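Local coordinates for uncharacterized protein (Bacteroides ovatus, PDB 4IRT) that is of unknown function but is a putative neuraminidase with a BNR repeat-like domain, a family placed among the beta-propellers, at residues H87-H92 against L137-R142; P115-D120 against V152-S157. One frame throughout, in Å; residues are numbered along the deposited sequence. Where two conformers were deposited one is given.

Contact 1 (H87-H92 against L137-R142); sequences HVSFDH and LLFVYR. With EDO (1,2-ethanediol), chain L.
At the packing of two successive antiparallel sheets, apparently neighbouring blades of a beta-propeller, Leu-137 sets a methyl group on the ring of His-87 while Phe-139 meets Ser-89. Leu-137 CD1 stands 3.6 Å from the centroid of the His-87 ring and 17° off its normal, a CH-pi contact over the face. The methyl sits rather toward the rim, and its nearest ring atom is CD2, with Leu-137 CD1 to His-87 CD2 at 3.4 Å. Leu-137 reaches the ring because CD1 continues its chain in an extended line, trans to CA (chi2 -176°). The ring itself is held at both nitrogens by hydrogen bonds from outside the two segments, NE2 with Asp-81 OD2 and ND1 with Tyr-99 OH, which fix its rotation and satisfy its buried polar atoms. With an alanine here, Asp-81 and Tyr-99 would probably lose their shared partner and a gap would open above Leu-137 CD1.

The strands 86-90 and 137-143 run the same way in their separate sheets and meet through side chains alone, as is usual for the face-to-face packing of propeller blades; the CA atoms of Ser-89 and Phe-139 are 9.6 Å apart. Two residues along from the His-87 pair, Phe-139 spans about half of that distance, its CG trans to the backbone N (chi1 -175°). The far end of its ring arrives obliquely at the serine, with Phe-139 CZ 3.6 Å from Ser-89 OG and Phe-139 CE1 3.8 Å from Ser-89 CB. The hydroxyl is hydrogen-bonded to Asn-98 O, just before strand 99-101 of its own sheet. Beyond the strand, Asp-91 OD2 accepts a hydrogen bond of 2.7 Å from O2 of a 1,2-ethanediol molecule, probably from the crystallisation liquor, which also bonds to Asn-98 ND2.

Contact 2 (P115-D120 against V152-S157); sequences PMTGVD and VMNRYS
The irregular loop 115-120 passes beside strand 151-157, coming closest where the CA atoms of Met-116 and Asn-154 lie 8.2 Å apart. This joins the connection from one sheet of the probable beta-propeller to the next with the third strand of the sheet it leads into. Met-116, present as selenomethionine, reaches in with an extended chain beyond CG (chi2 175°) and crosses the amide of Asn-154 obliquely, its SE 3.8 Å from Asn-154 ND2. The same nitrogen lies 4.1 Å from Met-116 CB, so the amide rests against two points of one side chain by packing. Its oxygen faces the methyl of the neighbouring residue, with Asn-154 OD1 4.2 Å from Thr-117 CG2, but is hydrogen-bonded to Arg-165 NH1, which would hold the amide against turning. Arg-165 also ties down the loop through NH2, in a salt bridge to Asp-120 OD2 and a hydrogen bond to Val-119 O. Within the loop, Thr-117 forms an ST turn: its OG1 accepts a hydrogen bond of 3.3 Å from Val-119 N, with an N-H...O angle of 153°.

Contacts 1 and 2 have centres about 10 Å apart and share one sheet, in which strands 137-143 and 151-157 are antiparallel neighbours; Leu-137 O and Tyr-156 N, 2.8 Å apart, probably form one of their backbone hydrogen bonds. The two contacts also meet in packing, Phe-139 CD2 lying 3.2 Å from Met-116 SE, a distance short enough to be doubtful in detail. A probable hydrogen bond of 2.7 Å between Tyr-141 OH and Asp-120 O ties the loop to the second strand as well. Tyr-156 meets the His-87 ring edge-to-face, linking strand 151-157 back to the preceding sheet. The 1,2-ethanediol belongs to the Asp-91 end of contact 1.

Contact 1 (H87-H92 against L137-R142)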
ATOM      1  N   HIS A  87      -6.355   6.450 -13.755  1.00 11.73           N
ATOM      2  CA  HIS A  87      -7.448   6.521 -12.811  1.00 11.93           C
ATOM      3  C   HIS A  87      -6.865   7.019 -11.488  1.00 11.41           C
ATOM      4  O   HIS A  87      -5.838   6.513 -11.050  1.00 11.73           O
ATOM      5  CB  HIS A  87      -8.026   5.139 -12.570  1.00 12.15           C
ATOM      6  CG  HIS A  87      -8.655   4.530 -13.776  1.00 12.98           C
ATOM      7  ND1 HIS A  87     -10.007   4.274 -13.863  1.00 14.81           N
ATOM      8  CD2 HIS A  87      -8.120   4.146 -14.960  1.00 13.00           C
ATOM      9  CE1 HIS A  87     -10.274   3.745 -15.045  1.00 14.72           C
ATOM     10  NE2 HIS A  87      -9.145   3.632 -15.719  1.00 13.25           N
ATOM     11  N   VAL A  88      -7.521   7.983 -10.855  1.00 11.11           N
ATOM     12  CA  VAL A  88      -6.990   8.557  -9.637  1.00 10.67           C
ATOM     13  C   VAL A  88      -8.111   8.877  -8.652  1.00 10.20           C
ATOM     14  O   VAL A  88      -9.158   9.409  -9.018  1.00 11.49           O
ATOM     15  CB  VAL A  88      -6.119   9.801  -9.934  1.00 11.50           C
ATOM     16  CG1 VAL A  88      -6.959  10.928 -10.505  1.00 11.92           C
ATOM     17  CG2 VAL A  88      -5.363  10.244  -8.694  1.00 11.55           C
ATOM     18  N   SER A  89      -7.867   8.553  -7.392  1.00  9.80           N
ATOM     19  CA  SER A  89      -8.816   8.779  -6.325  1.00  9.75           C
ATOM     20  C   SER A  89      -8.034   9.361  -5.150  1.00  9.89           C
ATOM     21  O   SER A  89      -6.924   8.921  -4.852  1.00  9.65           O
ATOM     22  CB  SER A  89      -9.549   7.463  -5.974  1.00  9.60           C
ATOM     23  OG  SER A  89     -10.602   7.675  -5.038  1.00  9.62           O
ATOM     24  N   PHE A  90      -8.601  10.363  -4.493  1.00 10.29           N
ATOM     25  CA  PHE A  90      -7.818  11.190  -3.578  1.00  9.62           C
ATOM     26  C   PHE A  90      -8.651  11.880  -2.522  1.00 10.12           C
ATOM     27  O   PHE A  90      -9.843  12.054  -2.690  1.00 10.50           O
ATOM     28  CB  PHE A  90      -7.076  12.264  -4.356  1.00 10.44           C
ATOM     29  CG  PHE A  90      -7.936  13.029  -5.318  1.00 11.60           C
ATOM     30  CD1 PHE A  90      -8.268  12.506  -6.541  1.00 12.73           C
ATOM     31  CD2 PHE A  90      -8.410  14.293  -4.990  1.00 14.38           C
ATOM     32  CE1 PHE A  90      -9.077  13.213  -7.421  1.00 14.10           C
ATOM     33  CE2 PHE A  90      -9.224  15.019  -5.873  1.00 13.80           C
ATOM     34  CZ  PHE A  90      -9.543  14.478  -7.091  1.00 13.80           C
ATOM     35  N   ASP A  91      -7.978  12.309  -1.471  1.00 10.84           N
ATOM     36  CA  ASP A  91      -8.508  13.298  -0.527  1.00 11.25           C
ATOM     37  C   ASP A  91      -9.755  12.859   0.253  1.00 11.56           C
ATOM     38  O   ASP A  91     -10.785  13.579   0.290  1.00 12.93           O
ATOM     39  CB  ASP A  91      -8.788  14.623  -1.263  1.00 11.20           C
ATOM     40  CG  ASP A  91      -9.175  15.738  -0.302  1.00 12.58           C
ATOM     41  OD1 ASP A  91      -8.659  15.735   0.838  1.00 11.90           O
ATOM     42  OD2 ASP A  91     -10.011  16.583  -0.664  1.00 14.19           O
ATOM     43  N   HIS A  92      -9.658  11.707   0.909  1.00 10.85           N
ATOM     44  CA  HIS A  92     -10.733  11.225   1.749  1.00 11.10           C
ATOM     45  C   HIS A  92     -10.327  10.929   3.193  1.00 10.57           C
ATOM     46  O   HIS A  92      -9.293  10.283   3.469  1.00 10.59           O
ATOM     47  CB  HIS A  92     -11.288   9.900   1.255  1.00 10.71           C
ATOM     48  CG  HIS A  92     -11.532   9.812  -0.218  1.00 11.09           C
ATOM     49  ND1 HIS A  92     -10.585   9.320  -1.091  1.00 12.11           N
ATOM     50  CD2 HIS A  92     -12.644  10.055  -0.957  1.00 13.15           C
ATOM     51  CE1 HIS A  92     -11.102   9.277  -2.310  1.00 12.74           C
ATOM     52  NE2 HIS A  92     -12.350   9.709  -2.254  1.00 12.73           N
ATOM     53  N   LEU A 137      -9.391  -2.980 -13.994  1.00 12.85           N
ATOM     54  CA  LEU A 137      -8.866  -2.543 -12.708  1.00 11.70           C
ATOM     55  C   LEU A 137      -9.730  -3.011 -11.552  1.00 12.27           C
ATOM     56  O   LEU A 137     -10.933  -3.236 -11.715  1.00 13.57           O
ATOM     57  CB  LEU A 137      -8.739  -1.020 -12.618  1.00 11.70           C
ATOM     58  CG  LEU A 137      -7.799  -0.330 -13.592  1.00 12.77           C
ATOM     59  CD1 LEU A 137      -7.728   1.159 -13.290  1.00 12.60           C
ATOM     60  CD2 LEU A 137      -6.437  -1.001 -13.565  1.00 13.14           C
ATOM     61  N   LEU A 138      -9.096  -3.150 -10.389  1.00 10.99           N
ATOM     62  CA  LEU A 138      -9.782  -3.339  -9.113  1.00 10.43           C
ATOM     63  C   LEU A 138      -9.659  -2.069  -8.293  1.00 10.43           C
ATOM     64  O   LEU A 138      -8.615  -1.423  -8.314  1.00  9.84           O
ATOM     65  CB  LEU A 138      -9.125  -4.474  -8.342  1.00 10.71           C
ATOM     66  CG  LEU A 138     -10.005  -5.178  -7.329  1.00 10.89           C
ATOM     67  CD1 LEU A 138     -11.023  -6.081  -8.014  1.00 11.77           C
ATOM     68  CD2 LEU A 138      -9.140  -5.981  -6.366  1.00 11.68           C
ATOM     69  N   PHE A 139     -10.720  -1.722  -7.569  1.00 10.21           N
ATOM     70  CA  PHE A 139     -10.679  -0.622  -6.623  1.00 10.09           C
ATOM     71  C   PHE A 139     -11.205  -1.132  -5.306  1.00  9.35           C
ATOM     72  O   PHE A 139     -12.223  -1.795  -5.252  1.00  9.23           O
ATOM     73  CB  PHE A 139     -11.524   0.538  -7.079  1.00 10.44           C
ATOM     74  CG  PHE A 139     -11.437   1.781  -6.197  1.00 11.01           C
ATOM     75  CD1 PHE A 139     -10.284   2.559  -6.163  1.00 11.30           C
ATOM     76  CD2 PHE A 139     -12.541   2.206  -5.486  1.00 11.39           C
ATOM     77  CE1 PHE A 139     -10.238   3.740  -5.423  1.00 12.30           C
ATOM     78  CE2 PHE A 139     -12.508   3.370  -4.744  1.00 11.70           C
ATOM     79  CZ  PHE A 139     -11.367   4.141  -4.713  1.00 11.81           C
ATOM     80  N   VAL A 140     -10.491  -0.800  -4.254  1.00  9.02           N
ATOM     81  CA  VAL A 140     -10.882  -1.173  -2.914  1.00  9.74           C
ATOM     82  C   VAL A 140     -10.859   0.069  -2.036  1.00  9.98           C
ATOM     83  O   VAL A 140      -9.976   0.925  -2.183  1.00 10.65           O
ATOM     84  CB  VAL A 140      -9.991  -2.257  -2.291  1.00 10.10           C
ATOM     85  CG1 VAL A 140     -10.462  -2.551  -0.879  1.00 11.96           C
ATOM     86  CG2 VAL A 140     -10.021  -3.518  -3.122  1.00 11.42           C
ATOM     87  N   TYR A 141     -11.834   0.164  -1.135  1.00  9.83           N
ATOM     88  CA  TYR A 141     -11.848   1.252  -0.166  1.00 10.34           C
ATOM     89  C   TYR A 141     -12.589   0.816   1.086  1.00 10.81           C
ATOM     90  O   TYR A 141     -13.267  -0.217   1.075  1.00 11.01           O
ATOM     91  CB  TYR A 141     -12.474   2.517  -0.781  1.00 10.03           C
ATOM     92  CG  TYR A 141     -13.956   2.444  -1.146  1.00 11.35           C
ATOM     93  CD1 TYR A 141     -14.360   1.830  -2.316  1.00 11.41           C
ATOM     94  CD2 TYR A 141     -14.941   2.983  -0.324  1.00 11.89           C
ATOM     95  CE1 TYR A 141     -15.692   1.762  -2.670  1.00 12.77           C
ATOM     96  CE2 TYR A 141     -16.281   2.929  -0.678  1.00 12.12           C
ATOM     97  CZ  TYR A 141     -16.655   2.310  -1.860  1.00 12.72           C
ATOM     98  OH  TYR A 141     -17.990   2.234  -2.248  1.00 12.68           O
ATOM     99  N   ARG A 142     -12.427   1.620   2.138  1.00 10.36           N
ATOM    100  CA  ARG A 142     -13.170   1.436   3.382  0.50 11.13           C
ATOM    101  C   ARG A 142     -14.352   2.398   3.391  1.00 11.70           C
ATOM    102  O   ARG A 142     -14.206   3.622   3.246  1.00 11.81           O
ATOM    103  CB  ARG A 142     -12.330   1.683   4.647  0.50 11.84           C
ATOM    104  CG  ARG A 142     -13.109   1.382   5.930  0.50 12.77           C
ATOM    105  CD  ARG A 142     -12.408   1.765   7.229  0.50 13.99           C
ATOM    106  NE  ARG A 142     -12.446   3.194   7.521  0.50 14.73           N
ATOM    107  CZ  ARG A 142     -11.710   3.776   8.472  0.50 14.85           C
ATOM    108  NH1 ARG A 142     -10.911   3.035   9.230  0.50 14.98           N
ATOM    109  NH2 ARG A 142     -11.779   5.080   8.677  0.50 14.14           N
TER
HETATM  110  C1  EDO L 511     -12.154  16.173   1.917  1.00 21.01           C
HETATM  111  O1  EDO L 511     -12.483  17.554   2.241  1.00 25.16           O
HETATM  112  C2  EDO L 511     -13.072  15.599   0.840  1.00 18.97           C
HETATM  113  O2  EDO L 511     -12.675  16.010  -0.485  1.00 19.62           O

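Contact 2 (P115-D120 against V152-S157)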
ATOM      1  N   PRO A 115     -18.774   9.322 -10.235  1.00 15.49           N
ATOM      2  CA  PRO A 115     -19.057   8.148  -9.437  1.00 15.28           C
ATOM      3  C   PRO A 115     -18.427   6.910 -10.046  1.00 14.87           C
ATOM      4  O   PRO A 115     -17.965   6.949 -11.198  1.00 16.48           O
ATOM      5  CB  PRO A 115     -20.587   8.048  -9.484  1.00 16.06           C
ATOM      6  CG  PRO A 115     -20.973   8.647 -10.795  1.00 17.05           C
ATOM      7  CD  PRO A 115     -19.923   9.700 -11.092  1.00 17.46           C
HETATM    8  N   MSE A 116     -18.382   5.827  -9.272  1.00 13.51           N
HETATM    9  CA  MSE A 116     -18.024   4.530  -9.801  1.00 14.22           C
HETATM   10  C   MSE A 116     -19.317   3.793 -10.042  1.00 15.36           C
HETATM   11  O   MSE A 116     -19.763   3.694 -11.198  1.00 17.50           O
HETATM   12  CB  MSE A 116     -17.055   3.813  -8.863  1.00 12.80           C
HETATM   13  CG  MSE A 116     -15.648   4.433  -8.969  1.00 11.85           C
HETATM   14 SE   MSE A 116     -14.515   3.564  -7.617  0.75 10.48          SE
HETATM   15  CE  MSE A 116     -12.821   4.292  -8.275  1.00 11.26           C
ATOM     16  N   THR A 117     -19.956   3.303  -8.980  1.00 15.65           N
ATOM     17  CA  THR A 117     -21.311   2.691  -9.108  1.00 17.45           C
ATOM     18  C   THR A 117     -22.433   3.598  -8.602  1.00 18.18           C
ATOM     19  O   THR A 117     -23.630   3.339  -8.824  1.00 17.97           O
ATOM     20  CB  THR A 117     -21.371   1.362  -8.359  1.00 17.87           C
ATOM     21  OG1 THR A 117     -21.408   1.598  -6.945  1.00 17.08           O
ATOM     22  CG2 THR A 117     -20.164   0.537  -8.700  1.00 20.70           C
ATOM     23  N   GLY A 118     -22.061   4.662  -7.907  1.00 18.42           N
ATOM     24  CA  GLY A 118     -23.023   5.573  -7.288  1.00 18.74           C
ATOM     25  C   GLY A 118     -23.663   5.051  -6.013  1.00 18.93           C
ATOM     26  O   GLY A 118     -24.574   5.683  -5.476  1.00 20.63           O
ATOM     27  N   VAL A 119     -23.203   3.905  -5.521  1.00 17.99           N
ATOM     28  CA  VAL A 119     -23.764   3.289  -4.322  1.00 18.40           C
ATOM     29  C   VAL A 119     -22.686   3.132  -3.271  1.00 17.06           C
ATOM     30  O   VAL A 119     -21.588   2.648  -3.569  1.00 16.17           O
ATOM     31  CB  VAL A 119     -24.337   1.880  -4.630  1.00 22.25           C
ATOM     32  CG1 VAL A 119     -25.007   1.280  -3.391  1.00 25.14           C
ATOM     33  CG2 VAL A 119     -25.310   1.938  -5.802  1.00 22.99           C
ATOM     34  N   ASP A 120     -23.014   3.502  -2.029  1.00 17.65           N
ATOM     35  CA  ASP A 120     -22.064   3.387  -0.910  0.50 18.13           C
ATOM     36  C   ASP A 120     -20.775   4.182  -1.181  1.00 16.28           C
ATOM     37  O   ASP A 120     -19.702   3.728  -0.855  1.00 16.02           O
ATOM     38  CB  ASP A 120     -21.661   1.924  -0.620  0.50 20.84           C
ATOM     39  CG  ASP A 120     -22.840   0.977  -0.534  0.50 25.52           C
ATOM     40  OD1 ASP A 120     -23.907   1.376  -0.026  0.50 26.19           O
ATOM     41  OD2 ASP A 120     -22.684  -0.189  -0.976  0.50 29.61           O
ATOM     42  N   VAL A 152     -15.058  -2.460   0.616  1.00 10.92           N
ATOM     43  CA  VAL A 152     -15.844  -2.485  -0.606  1.00 11.73           C
ATOM     44  C   VAL A 152     -14.899  -2.619  -1.797  1.00 11.30           C
ATOM     45  O   VAL A 152     -13.872  -1.950  -1.853  1.00 11.43           O
ATOM     46  CB  VAL A 152     -16.677  -1.206  -0.744  1.00 12.17           C
ATOM     47  CG1 VAL A 152     -17.458  -1.172  -2.039  1.00 12.63           C
ATOM     48  CG2 VAL A 152     -17.601  -1.071   0.461  1.00 12.67           C
HETATM   49  N   MSE A 153     -15.288  -3.479  -2.732  1.00 11.11           N
HETATM   50  CA  MSE A 153     -14.467  -3.864  -3.858  1.00 10.68           C
HETATM   51  C   MSE A 153     -15.258  -3.785  -5.139  1.00 10.51           C
HETATM   52  O   MSE A 153     -16.344  -4.380  -5.295  1.00 11.22           O
HETATM   53  CB  MSE A 153     -13.903  -5.265  -3.594  1.00 10.11           C
HETATM   54  CG  MSE A 153     -13.165  -5.865  -4.782  1.00 10.47           C
HETATM   55 SE   MSE A 153     -12.514  -7.685  -4.420  0.75 10.39          SE
HETATM   56  CE  MSE A 153     -11.220  -7.321  -3.002  1.00 11.04           C
ATOM     57  N   ASN A 154     -14.703  -3.027  -6.070  1.00 11.14           N
ATOM     58  CA  ASN A 154     -15.272  -2.823  -7.384  1.00 11.50           C
ATOM     59  C   ASN A 154     -14.306  -3.247  -8.472  1.00 11.76           C
ATOM     60  O   ASN A 154     -13.102  -3.342  -8.244  1.00 11.74           O
ATOM     61  CB  ASN A 154     -15.535  -1.341  -7.607  1.00 12.01           C
ATOM     62  CG  ASN A 154     -16.555  -0.757  -6.657  1.00 12.49           C
ATOM     63  OD1 ASN A 154     -17.441  -1.441  -6.154  1.00 13.59           O
ATOM     64  ND2 ASN A 154     -16.438   0.554  -6.425  1.00 12.43           N
ATOM     65  N   ARG A 155     -14.846  -3.440  -9.672  1.00 12.49           N
ATOM     66  CA  ARG A 155     -14.065  -3.767 -10.848  1.00 12.87           C
ATOM     67  C   ARG A 155     -14.400  -2.836 -11.998  1.00 13.28           C
ATOM     68  O   ARG A 155     -15.570  -2.531 -12.242  1.00 14.77           O
ATOM     69  CB  ARG A 155     -14.293  -5.216 -11.295  1.00 14.10           C
ATOM     70  CG  ARG A 155     -13.509  -5.613 -12.553  1.00 15.49           C
ATOM     71  CD  ARG A 155     -13.648  -7.105 -12.804  1.00 16.96           C
ATOM     72  NE  ARG A 155     -13.121  -7.561 -14.097  1.00 19.25           N
ATOM     73  CZ  ARG A 155     -13.232  -8.820 -14.534  1.00 20.60           C
ATOM     74  NH1 ARG A 155     -13.846  -9.754 -13.797  1.00 18.99           N
ATOM     75  NH2 ARG A 155     -12.763  -9.155 -15.724  1.00 20.92           N
ATOM     76  N   TYR A 156     -13.368  -2.409 -12.718  1.00 14.07           N
ATOM     77  CA  TYR A 156     -13.525  -1.564 -13.903  1.00 14.61           C
ATOM     78  C   TYR A 156     -13.345  -2.406 -15.141  1.00 15.45           C
ATOM     79  O   TYR A 156     -12.272  -2.961 -15.369  1.00 14.59           O
ATOM     80  CB  TYR A 156     -12.487  -0.456 -13.920  1.00 14.41           C
ATOM     81  CG  TYR A 156     -12.621   0.489 -15.097  1.00 14.32           C
ATOM     82  CD1 TYR A 156     -13.664   1.411 -15.152  1.00 15.19           C
ATOM     83  CD2 TYR A 156     -11.705   0.472 -16.139  1.00 13.71           C
ATOM     84  CE1 TYR A 156     -13.792   2.301 -16.215  1.00 15.53           C
ATOM     85  CE2 TYR A 156     -11.821   1.366 -17.214  1.00 14.62           C
ATOM     86  CZ  TYR A 156     -12.864   2.267 -17.235  1.00 16.83           C
ATOM     87  OH  TYR A 156     -12.998   3.145 -18.274  1.00 23.25           O
ATOM     88  N   SER A 157     -14.408  -2.508 -15.932  1.00 16.12           N
ATOM     89  CA  SER A 157     -14.368  -3.283 -17.171  1.00 17.01           C
ATOM     90  C   SER A 157     -13.857  -2.366 -18.255  1.00 16.76           C
ATOM     91  O   SER A 157     -14.491  -1.376 -18.577  1.00 16.97           O
ATOM     92  CB  SER A 157     -15.751  -3.799 -17.546  1.00 18.52           C
ATOM     93  OG  SER A 157     -15.734  -4.337 -18.870  1.00 22.35           O
TER